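Side-chain contact in K5 lyase (Enterobacteria phage k1-5, PDB 2X3H), which cleaves the K5 capsular polysaccharide, a heparosan-type glycosaminoglycan, by a lyase reaction and is built as a phage tail spike: residues Pro237-Gly240 / Ala241-Lys245. Sequence-based numbering, arbitrary orientation.
Sequences PQFG and AVELK
F239 and E243 run alongside each other with their ends reaching in the same direction, and the carboxylate lies nearly parallel to the phenyl ring, 8° between the planes, but raised from the ring plane and shifted past CD1. OE1 of E243 makes the closest approach, 3.1 Å from CD1 of F239, while OE2 stays near CD1 and CE1. Glutamate has the length for this: with CG anti to the backbone N (chi1 174°) and the chain extended beyond it, the flat acid group is carried out to the ring. One ring face is covered by Q238 CG, 3.6 Å above its centre, and Y266 meets the ring edge-to-face. The loop turns a corner of a right-handed parallel beta-helix, as in other phage tail spikes, leading from strand 227-234 into strand 242-245, which runs between strands 218-221 and 266-268. A type I turn from P237 to G240, closed by G240 N to P237 O (3.1 Å), precedes the corner at A241, and G240, with its positive phi of 63°, lets the chain swing round. Small A241 packs inward on V256, joined by branched V242, which also meets V253. Farther along the strand, long K245 reaches E270 in a salt bridge.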
ATOM      1  N   PRO A 237      -5.109 -22.593 -15.268  1.00  7.23           N
ATOM      2  CA  PRO A 237      -5.175 -23.492 -14.119  1.00  7.60           C
ATOM      3  C   PRO A 237      -4.079 -23.289 -13.062  1.00  8.06           C
ATOM      4  O   PRO A 237      -3.949 -22.184 -12.536  1.00  8.44           O
ATOM      5  CB  PRO A 237      -5.123 -24.886 -14.771  1.00  7.91           C
ATOM      6  CG  PRO A 237      -4.296 -24.678 -15.987  1.00  7.62           C
ATOM      7  CD  PRO A 237      -4.467 -23.242 -16.431  1.00  7.28           C
ATOM      8  N   GLN A 238      -3.300 -24.332 -12.749  1.00  8.61           N
ATOM      9  CA  GLN A 238      -2.471 -24.314 -11.535  1.00  9.89           C
ATOM     10  C   GLN A 238      -1.594 -23.077 -11.374  1.00  8.70           C
ATOM     11  O   GLN A 238      -1.526 -22.484 -10.288  1.00  8.04           O
ATOM     12  CB  GLN A 238      -1.571 -25.546 -11.477  1.00 11.67           C
ATOM     13  CG  GLN A 238      -0.600 -25.547 -10.313  1.00 16.77           C
ATOM     14  CD  GLN A 238      -1.215 -26.012  -9.015  1.00 19.67           C
ATOM     15  OE1 GLN A 238      -0.557 -26.692  -8.221  1.00 23.30           O
ATOM     16  NE2 GLN A 238      -2.468 -25.643  -8.779  1.00 22.10           N
ATOM     17  N   PHE A 239      -0.895 -22.700 -12.436  1.00  7.71           N
ATOM     18  CA  PHE A 239       0.108 -21.640 -12.301  1.00  8.17           C
ATOM     19  C   PHE A 239      -0.389 -20.237 -12.608  1.00  8.45           C
ATOM     20  O   PHE A 239       0.369 -19.262 -12.551  1.00  8.72           O
ATOM     21  CB  PHE A 239       1.407 -22.035 -13.001  1.00  9.27           C
ATOM     22  CG  PHE A 239       1.954 -23.329 -12.485  1.00 10.11           C
ATOM     23  CD1 PHE A 239       2.465 -23.400 -11.203  1.00 10.38           C
ATOM     24  CD2 PHE A 239       1.889 -24.483 -13.239  1.00 10.04           C
ATOM     25  CE1 PHE A 239       2.939 -24.577 -10.688  1.00 10.95           C
ATOM     26  CE2 PHE A 239       2.371 -25.681 -12.729  1.00 11.15           C
ATOM     27  CZ  PHE A 239       2.901 -25.720 -11.448  1.00 10.68           C
ATOM     28  N   GLY A 240      -1.674 -20.140 -12.930  1.00  7.82           N
ATOM     29  CA  GLY A 240      -2.376 -18.853 -12.942  1.00  7.05           C
ATOM     30  C   GLY A 240      -1.876 -17.825 -13.943  1.00  6.91           C
ATOM     31  O   GLY A 240      -1.464 -18.171 -15.063  1.00  8.10           O
ATOM     32  N   ALA A 241      -1.957 -16.555 -13.546  1.00  5.59           N
ATOM     33  CA  ALA A 241      -1.590 -15.435 -14.408  1.00  6.11           C
ATOM     34  C   ALA A 241      -0.082 -15.172 -14.409  1.00  5.68           C
ATOM     35  O   ALA A 241       0.510 -14.970 -15.463  1.00  5.76           O
ATOM     36  CB  ALA A 241      -2.357 -14.166 -14.001  1.00  6.32           C
ATOM     37  N   VAL A 242       0.527 -15.162 -13.219  1.00  5.04           N
ATOM     38  CA  VAL A 242       1.965 -14.950 -13.094  1.00  5.56           C
ATOM     39  C   VAL A 242       2.535 -15.907 -12.062  1.00  5.55           C
ATOM     40  O   VAL A 242       2.129 -15.878 -10.899  1.00  6.25           O
ATOM     41  CB  VAL A 242       2.310 -13.501 -12.652  1.00  4.20           C
ATOM     42  CG1 VAL A 242       3.828 -13.359 -12.428  1.00  4.72           C
ATOM     43  CG2 VAL A 242       1.834 -12.491 -13.695  1.00  4.91           C
ATOM     44  N   GLU A 243       3.475 -16.748 -12.487  1.00  5.50           N
ATOM     45  CA  GLU A 243       4.260 -17.552 -11.545  1.00  5.35           C
ATOM     46  C   GLU A 243       5.713 -17.058 -11.459  1.00  5.82           C
ATOM     47  O   GLU A 243       6.354 -16.826 -12.493  1.00  5.61           O
ATOM     48  CB  GLU A 243       4.255 -19.050 -11.927  1.00  6.30           C
ATOM     49  CG  GLU A 243       5.211 -19.819 -11.004  1.00  7.56           C
ATOM     50  CD  GLU A 243       5.270 -21.336 -11.183  1.00  8.20           C
ATOM     51  OE1 GLU A 243       4.980 -21.863 -12.280  1.00  9.50           O
ATOM     52  OE2 GLU A 243       5.660 -22.007 -10.193  1.00  9.17           O
ATOM     53  N   LEU A 244       6.214 -16.881 -10.230  1.00  5.59           N
ATOM     54  CA  LEU A 244       7.646 -16.753  -9.971  1.00  5.39           C
ATOM     55  C   LEU A 244       8.082 -18.113  -9.442  1.00  4.95           C
ATOM     56  O   LEU A 244       7.393 -18.710  -8.614  1.00  5.07           O
ATOM     57  CB  LEU A 244       7.921 -15.684  -8.911  1.00  6.04           C
ATOM     58  CG  LEU A 244       7.530 -14.245  -9.249  1.00  5.67           C
ATOM     59  CD1 LEU A 244       7.852 -13.330  -8.061  1.00  6.96           C
ATOM     60  CD2 LEU A 244       8.185 -13.735 -10.552  1.00  6.35           C
ATOM     61  N   LYS A 245       9.242 -18.586  -9.892  1.00  5.79           N
ATOM     62  CA  LYS A 245       9.648 -19.951  -9.582  1.00  5.73           C
ATOM     63  C   LYS A 245      11.115 -20.052  -9.191  1.00  6.18           C
ATOM     64  O   LYS A 245      11.944 -19.252  -9.632  1.00  6.29           O
ATOM     65  CB  LYS A 245       9.387 -20.833 -10.806  1.00  6.90           C
ATOM     66  CG  LYS A 245       9.538 -22.329 -10.593  1.00  7.34           C
ATOM     67  CD  LYS A 245       9.190 -23.077 -11.891  1.00  8.59           C
ATOM     68  CE  LYS A 245       9.203 -24.583 -11.679  1.00 10.41           C
ATOM     69  NZ  LYS A 245       8.734 -25.277 -12.938  1.00 12.14           N
TER